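Local coordinates for protein bifunctional endo-1,4-beta-xylanase A (Neocallimastix patriciarum, PDB 2VG9) that hydrolyses internal beta-1,4-xylosidic linkages of xylan with a family 11 beta jelly roll domain, at residues A[86-92]-A[118-123]; A[50-56]-A[196-202]; A[98-104]-A[187-191]; A[138-142]-A[180-186]. All blocks are in the same frame, centred on the assembly; numbering follows the deposited sequence.

Contact 1 of 4, residues A[86-92]-A[118-123]; sequences SASGNSR and WVDWVP. With CD (cadmium ion), chain B; ACT (acetate ion), chain D.
Ser91 and Val119 face each other as an antiparallel hydrogen-bonded pair where the beta jelly roll of this family 11 xylanase sets the start of strand 89-100 beside the short strand 117-119. Val119 N donates to Ser91 O at 2.9 Å, and Ser91 N returns a longer bond to Val119 O. Just past the pair, Asp120 swings toward Ser86, and its carboxylate chelates the cadmium ion, with OD1 at 2.3 Å and OD2 at 2.5 Å from the metal. Ser86 OG approaches Asp120 OD2 to 3.0 Å and also accepts a hydrogen bond from Gly89 N, an ST motif suited to the sharp corner at Ala87 and Ser88. Losing this hydroxyl to an alanine would probably leave Gly89 N without its acceptor and the corner less firmly held. Farther along, the Asn90 side chain runs beside Trp121, amide and ring planes 42° apart, with Asn90 ND2 3.7 Å from Trp121 CE3. An acetate ion takes a weak bond from the same nitrogen and rests its methyl over the ring face. Arg92, bent at chi3 (75°), lays one face of its guanidinium against Pro123, Arg92 NH2 being 3.5 Å from Pro123 CD. In the second shell, Gln83 binds Ser91 OG. One water accepts from Arg92 NE and donates to both Asn90 OD1 and, at 2.9 Å, Trp121 O.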
# COMPACT_ATOMS: atom_id res chain seq x y z
N SER A 86 -14.47 -3.39 -14.63
CA SER A 86 -13.86 -2.07 -14.62
C SER A 86 -14.82 -1.06 -15.24
O SER A 86 -15.07 -1.10 -16.44
CB SER A 86 -12.50 -2.08 -15.33
OG SER A 86 -11.89 -0.80 -15.24
N ALA A 87 -15.40 -0.19 -14.43
CA ALA A 87 -16.23 0.89 -14.98
C ALA A 87 -15.35 2.10 -15.18
O ALA A 87 -15.40 3.05 -14.39
CB ALA A 87 -17.39 1.22 -14.04
N SER A 88 -14.54 2.07 -16.23
CA SER A 88 -13.41 3.00 -16.34
C SER A 88 -12.60 3.02 -15.05
O SER A 88 -12.28 4.08 -14.49
CB SER A 88 -13.90 4.43 -16.68
OG SER A 88 -14.38 4.45 -18.00
N GLY A 89 -12.28 1.84 -14.56
CA GLY A 89 -11.66 1.74 -13.24
C GLY A 89 -10.27 1.13 -13.27
O GLY A 89 -9.64 1.02 -14.32
N ASN A 90 -9.77 0.79 -12.08
CA ASN A 90 -8.41 0.29 -11.96
C ASN A 90 -8.20 -0.32 -10.58
O ASN A 90 -9.09 -0.29 -9.71
CB ASN A 90 -7.42 1.43 -12.22
CG ASN A 90 -7.60 2.61 -11.28
OD1 ASN A 90 -7.19 2.55 -10.13
ND2 ASN A 90 -8.17 3.71 -11.80
N SER A 91 -7.05 -0.95 -10.41
CA SER A 91 -6.71 -1.48 -9.11
C SER A 91 -5.20 -1.69 -9.07
O SER A 91 -4.52 -1.61 -10.11
CB SER A 91 -7.49 -2.77 -8.79
OG SER A 91 -7.26 -3.77 -9.74
N ARG A 92 -4.68 -1.92 -7.87
CA ARG A 92 -3.27 -2.17 -7.71
C ARG A 92 -3.04 -3.10 -6.53
O ARG A 92 -3.83 -3.14 -5.57
CB ARG A 92 -2.54 -0.86 -7.48
CG ARG A 92 -2.81 -0.24 -6.10
CD ARG A 92 -2.14 1.13 -6.00
NE ARG A 92 -2.90 2.08 -6.79
CZ ARG A 92 -2.83 3.40 -6.69
NH1 ARG A 92 -1.99 4.00 -5.84
NH2 ARG A 92 -3.60 4.14 -7.47
N TRP A 118 -0.86 -3.99 -11.14
CA TRP A 118 -1.97 -3.05 -11.28
C TRP A 118 -2.76 -3.43 -12.52
O TRP A 118 -2.25 -4.12 -13.42
CB TRP A 118 -1.50 -1.59 -11.42
CG TRP A 118 -0.48 -1.37 -12.53
CD1 TRP A 118 0.88 -1.45 -12.42
CD2 TRP A 118 -0.76 -1.09 -13.92
NE1 TRP A 118 1.48 -1.22 -13.65
CE2 TRP A 118 0.48 -0.98 -14.58
CE3 TRP A 118 -1.95 -0.91 -14.66
CZ2 TRP A 118 0.58 -0.72 -15.98
CZ3 TRP A 118 -1.85 -0.65 -16.07
CH2 TRP A 118 -0.58 -0.57 -16.69
N VAL A 119 -3.99 -2.95 -12.58
CA VAL A 119 -4.82 -3.22 -13.75
C VAL A 119 -5.43 -1.92 -14.27
O VAL A 119 -5.92 -1.11 -13.47
CB VAL A 119 -5.90 -4.28 -13.47
CG1 VAL A 119 -6.80 -4.50 -14.74
CG2 VAL A 119 -5.24 -5.62 -13.00
N ASP A 120 -5.29 -1.72 -15.59
CA ASP A 120 -5.89 -0.62 -16.39
C ASP A 120 -5.23 0.74 -16.22
O ASP A 120 -5.14 1.52 -17.17
CB ASP A 120 -7.40 -0.47 -16.14
CG ASP A 120 -8.21 -1.62 -16.70
OD1 ASP A 120 -7.78 -2.28 -17.65
OD2 ASP A 120 -9.29 -1.88 -16.15
N TRP A 121 -4.79 1.05 -15.01
CA TRP A 121 -4.21 2.37 -14.73
C TRP A 121 -3.37 2.32 -13.48
O TRP A 121 -3.71 1.65 -12.50
CB TRP A 121 -5.33 3.41 -14.53
CG TRP A 121 -4.84 4.83 -14.31
CD1 TRP A 121 -4.56 5.77 -15.28
CD2 TRP A 121 -4.62 5.47 -13.05
NE1 TRP A 121 -4.17 6.95 -14.69
CE2 TRP A 121 -4.19 6.79 -13.32
CE3 TRP A 121 -4.74 5.06 -11.71
CZ2 TRP A 121 -3.88 7.70 -12.31
CZ3 TRP A 121 -4.42 5.96 -10.71
CH2 TRP A 121 -3.99 7.26 -11.01
N VAL A 122 -2.28 3.07 -13.51
CA VAL A 122 -1.38 3.22 -12.35
C VAL A 122 -0.94 4.68 -12.40
O VAL A 122 -0.91 5.26 -13.49
CB VAL A 122 -0.18 2.22 -12.47
CG1 VAL A 122 0.74 2.58 -13.66
CG2 VAL A 122 0.64 2.12 -11.18
N PRO A 123 -0.70 5.31 -11.21
CA PRO A 123 -0.07 6.62 -11.15
C PRO A 123 1.26 6.70 -11.90
O PRO A 123 1.99 5.70 -12.00
CB PRO A 123 0.18 6.83 -9.63
CG PRO A 123 -0.85 6.01 -8.98
CD PRO A 123 -1.08 4.82 -9.86
CD CD B . -9.51 -3.77 -17.76
C ACT D . -8.14 7.79 -12.26
O ACT D . -7.95 9.01 -11.98
OXT ACT D . -8.25 7.01 -11.28
CH3 ACT D . -8.24 7.29 -13.67
O HOH W 1 -4.02 1.85 -9.64
O HOH W 2 -10.58 -5.16 -16.06

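Contact 2 of 4, residues A[50-56]-A[196-202]; sequences RGNFLAR and LNAEGWQ
Trp201 points its ring edge at the Arg50 guanidinium, whose plane stands 76° from that of the indole, with Trp201 CH2 over the centre of the group, 3.7 Å from Arg50 CZ. Arg50 C and Gln202 CG lie over one indole face, offset toward the rim; Gly51 O approaches Trp201 CE3 to 3.4 Å, and Asn52 CG lies at the edge. The guanidinium of Arg56 has Leu54 CD1 over one face and Asn197 at its edge. There Arg56 NE donates to Asn197 OD1 at 3.1 Å, from well above the amide plane. With CG anti to the backbone nitrogen (chi1 172°), Asn197 sends its amide toward Arg56, and the turn at chi2 (60°) presents Asn197 ND2 to Glu199 OE2, a hydrogen bond of 2.6 Å. An amide suits this position, since it can serve an arginine and a carboxylate at once. In the backbone, the strands run almost antiparallel, Ala55 and Ala198 exchanging two bonds and Phe53 and Gly200 two more. Leu54, Arg56, Asn197, Glu199 and Trp201 share one side of the sheet, consistent with the concave cleft of family 11 xylanases. Glu22 on strand 19-26, which flanks 52-60, forms a salt bridge with Arg56. Strand 89-100 borders 190-200 on its other edge, while Phe53 stacks on Trp44 and Ala198 packs against strand 203-216 of the second sheet.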
# COMPACT_ATOMS: atom_id res chain seq x y z
N ARG A 50 -17.27 6.57 -8.91
CA ARG A 50 -16.55 6.86 -7.67
C ARG A 50 -16.47 5.72 -6.65
O ARG A 50 -16.13 5.96 -5.47
CB ARG A 50 -17.05 8.16 -7.02
CG ARG A 50 -16.84 9.39 -7.93
CD ARG A 50 -16.86 10.72 -7.18
NE ARG A 50 -15.67 10.92 -6.33
CZ ARG A 50 -14.49 11.39 -6.74
NH1 ARG A 50 -14.27 11.69 -8.03
NH2 ARG A 50 -13.51 11.54 -5.85
N GLY A 51 -16.75 4.48 -7.09
CA GLY A 51 -16.52 3.30 -6.24
C GLY A 51 -15.06 3.23 -5.82
O GLY A 51 -14.15 3.37 -6.65
N ASN A 52 -14.83 3.01 -4.52
CA ASN A 52 -13.49 2.99 -3.95
C ASN A 52 -13.39 1.94 -2.84
O ASN A 52 -14.26 1.87 -1.95
CB ASN A 52 -13.10 4.41 -3.46
CG ASN A 52 -11.60 4.60 -3.30
OD1 ASN A 52 -10.80 3.72 -3.63
ND2 ASN A 52 -11.21 5.78 -2.80
N PHE A 53 -12.34 1.11 -2.90
CA PHE A 53 -12.17 -0.04 -1.98
C PHE A 53 -10.70 -0.19 -1.64
O PHE A 53 -9.82 0.01 -2.50
CB PHE A 53 -12.64 -1.35 -2.66
CG PHE A 53 -12.45 -2.59 -1.82
CD1 PHE A 53 -13.39 -2.96 -0.86
CD2 PHE A 53 -11.33 -3.41 -1.99
CE1 PHE A 53 -13.22 -4.11 -0.09
CE2 PHE A 53 -11.14 -4.57 -1.22
CZ PHE A 53 -12.11 -4.92 -0.28
N LEU A 54 -10.42 -0.59 -0.39
CA LEU A 54 -9.06 -0.99 -0.03
C LEU A 54 -9.09 -2.14 0.97
O LEU A 54 -10.01 -2.21 1.80
CB LEU A 54 -8.28 0.21 0.52
CG LEU A 54 -8.68 0.83 1.86
CD1 LEU A 54 -8.00 0.14 3.08
CD2 LEU A 54 -8.40 2.36 1.85
N ALA A 55 -8.10 -3.02 0.88
CA ALA A 55 -7.84 -4.07 1.91
C ALA A 55 -6.34 -4.26 2.09
O ALA A 55 -5.59 -4.48 1.11
CB ALA A 55 -8.51 -5.42 1.54
N ARG A 56 -5.89 -4.19 3.32
CA ARG A 56 -4.46 -4.22 3.59
C ARG A 56 -4.14 -4.79 4.95
O ARG A 56 -4.92 -4.65 5.90
CB ARG A 56 -3.88 -2.82 3.49
CG ARG A 56 -4.55 -1.83 4.37
CD ARG A 56 -3.82 -0.47 4.38
NE ARG A 56 -4.08 0.31 3.18
CZ ARG A 56 -4.60 1.53 3.14
NH1 ARG A 56 -4.93 2.18 4.25
NH2 ARG A 56 -4.77 2.10 1.97
N LEU A 196 1.04 -4.76 2.90
CA LEU A 196 0.63 -5.14 1.55
C LEU A 196 -0.85 -4.79 1.33
O LEU A 196 -1.70 -5.13 2.15
CB LEU A 196 0.89 -6.61 1.29
CG LEU A 196 0.72 -6.95 -0.18
CD1 LEU A 196 1.96 -6.46 -0.97
CD2 LEU A 196 0.46 -8.48 -0.30
N ASN A 197 -1.13 -4.13 0.22
CA ASN A 197 -2.39 -3.41 0.01
C ASN A 197 -3.00 -3.75 -1.35
O ASN A 197 -2.31 -3.71 -2.35
CB ASN A 197 -2.07 -1.89 0.11
CG ASN A 197 -3.25 -0.99 -0.27
OD1 ASN A 197 -4.29 -1.04 0.35
ND2 ASN A 197 -3.06 -0.13 -1.26
N ALA A 198 -4.27 -4.12 -1.36
CA ALA A 198 -5.06 -4.30 -2.57
C ALA A 198 -6.05 -3.16 -2.59
O ALA A 198 -6.84 -3.03 -1.65
CB ALA A 198 -5.81 -5.67 -2.54
N GLU A 199 -6.00 -2.30 -3.60
CA GLU A 199 -7.04 -1.26 -3.73
C GLU A 199 -7.65 -1.21 -5.13
O GLU A 199 -7.00 -1.60 -6.11
CB GLU A 199 -6.56 0.12 -3.25
CG GLU A 199 -5.29 0.65 -3.94
CD GLU A 199 -4.74 1.92 -3.27
OE1 GLU A 199 -4.68 2.98 -3.92
OE2 GLU A 199 -4.39 1.89 -2.07
N GLY A 200 -8.89 -0.71 -5.20
CA GLY A 200 -9.65 -0.66 -6.43
C GLY A 200 -10.48 0.61 -6.53
O GLY A 200 -11.14 1.01 -5.55
N TRP A 201 -10.44 1.25 -7.70
CA TRP A 201 -11.23 2.42 -8.01
C TRP A 201 -12.15 2.08 -9.18
O TRP A 201 -11.66 1.68 -10.25
CB TRP A 201 -10.33 3.57 -8.41
CG TRP A 201 -11.07 4.80 -8.89
CD1 TRP A 201 -11.21 5.25 -10.19
CD2 TRP A 201 -11.73 5.76 -8.07
NE1 TRP A 201 -11.93 6.42 -10.22
CE2 TRP A 201 -12.25 6.77 -8.93
CE3 TRP A 201 -11.91 5.90 -6.69
CZ2 TRP A 201 -12.98 7.85 -8.45
CZ3 TRP A 201 -12.62 6.99 -6.21
CH2 TRP A 201 -13.14 7.96 -7.09
N GLN A 202 -13.46 2.19 -8.97
CA GLN A 202 -14.45 1.91 -10.03
C GLN A 202 -14.17 0.53 -10.67
O GLN A 202 -14.26 0.35 -11.88
CB GLN A 202 -14.49 3.06 -11.07
CG GLN A 202 -14.96 4.40 -10.47
CD GLN A 202 -14.97 5.58 -11.45
OE1 GLN A 202 -14.54 5.48 -12.63
NE2 GLN A 202 -15.44 6.71 -10.97

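Contact 3 of 4, residues A[98-104]-A[187-191]; sequences WFQNRGL and GIGNL
Phe99 reaches across to 187-191 from its first side-chain atom onward. Its CB lies 3.6 Å from Gly189 N, and CG remains near the same nitrogen. With CG anti to the carbonyl carbon (chi1 -51°), the ring runs alongside Ile188, whose CG2 stands over one face toward the rim while Phe99 CE2 meets Ile188 CD1 at 3.8 Å. On the other flank, Phe99 CE1 comes 4.0 Å from Leu191 CD1, which lies at the ring edge. At the tip, Phe99 CZ packs on Trp181. Branched aliphatic side chains suit both flanks, because their methyls fill space around a flat ring. Glycine suits position 189, because with this backbone a side-chain carbon would press on Gln100 O. Gln100 and Asn190 form the antiparallel hydrogen-bonded pair, with Gln100 N to Asn190 O and Asn190 N to Gln100 O both 2.8 Å. The chain then reverses through a type II beta turn, Asn101 to Leu104, in which Gly103 supplies the positive phi. Leu104 CD1 comes back to touch Asn190 ND2, which donates to a water that in turn donates to Arg102 O. Gln100 NE2 bonds Asn150, which precedes strand 153-163 in what is probably the family's thumb loop. Strand 110-115 pairs with 89-100 on the edge away from 190-200, and helix 174-182 covers the aromatic cluster, Phe178 meeting Phe99 edge to face.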
# COMPACT_ATOMS: atom_id res chain seq x y z
N TRP A 98 3.07 4.87 5.56
CA TRP A 98 3.36 6.32 5.70
C TRP A 98 4.70 6.60 6.36
O TRP A 98 5.19 5.77 7.15
CB TRP A 98 2.25 7.01 6.52
CG TRP A 98 0.87 7.00 5.88
CD1 TRP A 98 0.03 5.92 5.77
CD2 TRP A 98 0.18 8.11 5.30
NE1 TRP A 98 -1.13 6.30 5.16
CE2 TRP A 98 -1.06 7.63 4.85
CE3 TRP A 98 0.49 9.46 5.13
CZ2 TRP A 98 -2.01 8.47 4.21
CZ3 TRP A 98 -0.41 10.27 4.50
CH2 TRP A 98 -1.67 9.77 4.05
N PHE A 99 5.29 7.76 6.04
CA PHE A 99 6.35 8.35 6.88
C PHE A 99 5.70 9.52 7.63
O PHE A 99 5.22 10.49 7.02
CB PHE A 99 7.58 8.87 6.10
CG PHE A 99 8.19 7.88 5.13
CD1 PHE A 99 8.21 6.50 5.40
CD2 PHE A 99 8.77 8.34 3.93
CE1 PHE A 99 8.78 5.59 4.49
CE2 PHE A 99 9.35 7.43 3.04
CZ PHE A 99 9.35 6.04 3.33
N GLN A 100 5.65 9.39 8.95
CA GLN A 100 5.02 10.35 9.83
C GLN A 100 6.00 11.50 10.05
O GLN A 100 7.20 11.27 10.28
CB GLN A 100 4.65 9.69 11.16
CG GLN A 100 4.00 10.62 12.25
CD GLN A 100 2.64 11.21 11.83
OE1 GLN A 100 2.58 12.28 11.22
NE2 GLN A 100 1.56 10.55 12.20
N ASN A 101 5.51 12.72 9.97
CA ASN A 101 6.35 13.89 10.22
C ASN A 101 5.95 14.66 11.49
O ASN A 101 6.45 15.76 11.71
CB ASN A 101 6.34 14.81 8.99
CG ASN A 101 5.05 15.56 8.84
OD1 ASN A 101 4.00 15.14 9.32
ND2 ASN A 101 5.10 16.71 8.15
N ARG A 102 5.04 14.12 12.29
CA ARG A 102 4.68 14.75 13.57
C ARG A 102 5.95 14.90 14.39
O ARG A 102 6.72 13.96 14.54
CB ARG A 102 3.61 13.94 14.32
CG ARG A 102 3.12 14.61 15.63
CD ARG A 102 2.08 13.77 16.37
NE ARG A 102 0.71 13.95 15.85
CZ ARG A 102 -0.06 12.99 15.33
NH1 ARG A 102 0.38 11.73 15.25
NH2 ARG A 102 -1.29 13.28 14.91
N GLY A 103 6.20 16.13 14.86
CA GLY A 103 7.40 16.44 15.65
C GLY A 103 8.67 16.69 14.87
O GLY A 103 9.74 16.86 15.47
N LEU A 104 8.58 16.71 13.54
CA LEU A 104 9.79 16.73 12.72
C LEU A 104 9.86 17.98 11.87
O LEU A 104 8.83 18.46 11.35
CB LEU A 104 9.92 15.49 11.83
CG LEU A 104 10.02 14.08 12.44
CD1 LEU A 104 10.17 13.07 11.33
CD2 LEU A 104 11.18 13.94 13.44
N GLY A 187 12.55 14.12 1.45
CA GLY A 187 12.50 14.05 2.92
C GLY A 187 11.83 12.77 3.43
O GLY A 187 10.78 12.37 2.89
N ILE A 188 12.43 12.16 4.46
CA ILE A 188 12.02 10.86 5.02
C ILE A 188 11.73 10.96 6.51
O ILE A 188 12.65 11.16 7.31
CB ILE A 188 13.14 9.78 4.84
CG1 ILE A 188 13.66 9.70 3.38
CG2 ILE A 188 12.68 8.40 5.42
CD1 ILE A 188 12.66 9.08 2.36
N GLY A 189 10.45 10.84 6.87
CA GLY A 189 10.00 10.91 8.26
C GLY A 189 10.05 9.56 8.96
O GLY A 189 10.76 8.65 8.54
N ASN A 190 9.29 9.42 10.04
CA ASN A 190 9.37 8.21 10.88
C ASN A 190 8.46 7.11 10.31
O ASN A 190 7.36 7.39 9.87
CB ASN A 190 8.95 8.51 12.32
CG ASN A 190 9.92 9.44 13.05
OD1 ASN A 190 11.14 9.40 12.84
ND2 ASN A 190 9.38 10.26 13.95
N LEU A 191 8.92 5.87 10.33
CA LEU A 191 8.15 4.80 9.69
C LEU A 191 6.86 4.44 10.46
O LEU A 191 6.91 3.96 11.59
CB LEU A 191 9.03 3.58 9.45
CG LEU A 191 8.39 2.42 8.67
CD1 LEU A 191 7.88 2.87 7.23
CD2 LEU A 191 9.45 1.32 8.60
O HOH W 3 6.78 11.36 14.05

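Contact 4 of 4, residues A[138-142]-A[180-186]; sequences KIFQM and EWAKQGW
Ile139 and Gln141, two residues apart on strand 135-145 and both directed at segment 180-186, carry Ile139 CG1 and Gln141 CG between backbone N and carbonyl carbon (chi1 67° and 53°). For Ile139 this sends CD1 out against Gln184 and leaves CG2 beside the backbone N, facing the edge of the Trp181 ring, 3.7 Å from Trp181 NE1. For Gln141 it places CG over the Trp186 ring, a CH-pi contact 3.7 Å from the centroid of the six-membered ring. The indole is thus sandwiched, since Trp181 O and Gln184 CB lie against its opposite face. Its rim abuts the strand backbone, Trp186 CH2 lying 3.4 Å from Phe140 C. Gly185, with its positive phi, ends the helix in a Schellman motif and turns the chain so that Trp186 points back at the strand. A serine in place of Trp186 would probably open a gap beside Phe140 and leave Gln141 CG without its aromatic surface. No hydrogen bond crosses between the segments: Gln141 OE1 turns to Lys157 and Trp181 NE1, weakly, to Ser161. Between these two segments cohesion is therefore mostly van der Waals and hydrophobic, which broad indoles serve well.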
# COMPACT_ATOMS: atom_id res chain seq x y z
N LYS A 138 10.28 2.37 -11.60
CA LYS A 138 10.28 3.79 -11.84
C LYS A 138 9.90 4.48 -10.55
O LYS A 138 8.85 4.16 -9.95
CB LYS A 138 9.23 4.11 -12.89
CG LYS A 138 9.14 5.59 -13.22
CD LYS A 138 8.13 5.85 -14.32
CE LYS A 138 8.15 7.35 -14.65
NZ LYS A 138 7.39 7.62 -15.89
N ILE A 139 10.73 5.43 -10.13
CA ILE A 139 10.44 6.19 -8.94
C ILE A 139 10.05 7.64 -9.25
O ILE A 139 10.60 8.29 -10.18
CB ILE A 139 11.58 6.09 -7.91
CG1 ILE A 139 12.87 6.78 -8.42
CG2 ILE A 139 11.84 4.60 -7.52
CD1 ILE A 139 14.01 6.95 -7.38
N PHE A 140 9.08 8.14 -8.50
CA PHE A 140 8.64 9.51 -8.65
C PHE A 140 7.87 9.89 -7.41
O PHE A 140 7.41 9.01 -6.64
CB PHE A 140 7.78 9.72 -9.93
CG PHE A 140 6.60 8.77 -10.05
CD1 PHE A 140 5.35 9.12 -9.54
CD2 PHE A 140 6.76 7.52 -10.66
CE1 PHE A 140 4.25 8.25 -9.63
CE2 PHE A 140 5.65 6.62 -10.75
CZ PHE A 140 4.40 6.98 -10.24
N GLN A 141 7.72 11.20 -7.20
CA GLN A 141 6.90 11.70 -6.12
C GLN A 141 5.88 12.68 -6.67
O GLN A 141 6.05 13.19 -7.78
CB GLN A 141 7.74 12.29 -4.96
CG GLN A 141 8.77 13.36 -5.37
CD GLN A 141 8.18 14.75 -5.41
OE1 GLN A 141 7.33 15.08 -4.61
NE2 GLN A 141 8.62 15.57 -6.37
N MET A 142 4.81 12.90 -5.92
CA MET A 142 3.77 13.86 -6.34
C MET A 142 2.99 14.39 -5.15
O MET A 142 2.95 13.75 -4.11
CB MET A 142 2.86 13.29 -7.43
CG MET A 142 1.83 12.23 -7.05
SD MET A 142 1.24 11.34 -8.55
CE MET A 142 0.86 12.72 -9.63
N GLU A 180 16.64 4.47 -2.14
CA GLU A 180 16.48 5.10 -3.45
C GLU A 180 15.72 6.40 -3.41
O GLU A 180 16.12 7.35 -4.10
CB GLU A 180 15.85 4.15 -4.49
CG GLU A 180 16.80 3.01 -4.93
CD GLU A 180 17.98 3.47 -5.82
OE1 GLU A 180 18.07 4.65 -6.21
OE2 GLU A 180 18.84 2.63 -6.14
N TRP A 181 14.63 6.47 -2.63
CA TRP A 181 13.90 7.74 -2.50
C TRP A 181 14.73 8.81 -1.77
O TRP A 181 14.76 10.00 -2.16
CB TRP A 181 12.55 7.52 -1.81
CG TRP A 181 11.62 6.52 -2.50
CD1 TRP A 181 11.60 6.16 -3.84
CD2 TRP A 181 10.58 5.76 -1.87
NE1 TRP A 181 10.61 5.20 -4.05
CE2 TRP A 181 9.98 4.96 -2.86
CE3 TRP A 181 10.12 5.67 -0.55
CZ2 TRP A 181 8.93 4.08 -2.56
CZ3 TRP A 181 9.08 4.81 -0.27
CH2 TRP A 181 8.51 4.01 -1.26
N ALA A 182 15.41 8.37 -0.71
CA ALA A 182 16.34 9.21 0.03
C ALA A 182 17.43 9.79 -0.88
O ALA A 182 17.75 10.97 -0.79
CB ALA A 182 16.94 8.42 1.19
N LYS A 183 17.94 8.97 -1.80
CA LYS A 183 18.99 9.36 -2.75
C LYS A 183 18.55 10.50 -3.67
O LYS A 183 19.41 11.15 -4.26
CB LYS A 183 19.39 8.20 -3.64
CG LYS A 183 20.65 7.50 -3.28
CD LYS A 183 20.77 6.24 -4.13
CE LYS A 183 22.16 5.65 -4.07
NZ LYS A 183 22.44 5.02 -2.75
N GLN A 184 17.23 10.68 -3.84
CA GLN A 184 16.67 11.73 -4.69
C GLN A 184 16.64 13.06 -4.00
O GLN A 184 16.36 14.11 -4.62
CB GLN A 184 15.26 11.38 -5.17
CG GLN A 184 15.10 9.99 -5.85
CD GLN A 184 16.20 9.70 -6.88
OE1 GLN A 184 16.98 8.72 -6.76
NE2 GLN A 184 16.28 10.54 -7.90
N GLY A 185 16.91 13.03 -2.70
CA GLY A 185 16.82 14.22 -1.89
C GLY A 185 15.47 14.37 -1.24
O GLY A 185 15.22 15.40 -0.65
N TRP A 186 14.59 13.37 -1.35
CA TRP A 186 13.27 13.50 -0.77
C TRP A 186 13.32 13.32 0.74
O TRP A 186 14.05 12.46 1.24
CB TRP A 186 12.28 12.50 -1.38
CG TRP A 186 12.26 12.50 -2.90
CD1 TRP A 186 12.69 13.50 -3.72
CD2 TRP A 186 11.72 11.48 -3.74
NE1 TRP A 186 12.48 13.14 -5.03
CE2 TRP A 186 11.90 11.90 -5.07
CE3 TRP A 186 11.12 10.24 -3.48
CZ2 TRP A 186 11.49 11.12 -6.15
CZ3 TRP A 186 10.72 9.46 -4.57
CH2 TRP A 186 10.93 9.89 -5.88

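Overall arrangement
From the N terminus, segment 50-56 comes first, but its contact 2 closes only at 196-202, so its loop encloses the other three. Segments 86-92 and 98-104 follow on a single strand, 89-100. Contact 1 closes at 118-123, after contact 3 has opened, and the two therefore cross. Contact 4 opens at 138-142 and closes at 180-186, just before 187-191 completes contact 3, whose loop contains it. Contacts 1 and 2 touch through neighbouring strands 89-100 and 190-200, contacts 3 and 4 where Phe99 packs on Trp181, and contacts 1 and 4 where Pro123 meets Phe140. Contacts 1 to 3 join strands of the curved sheet; contact 4 docks helix 174-182 on it.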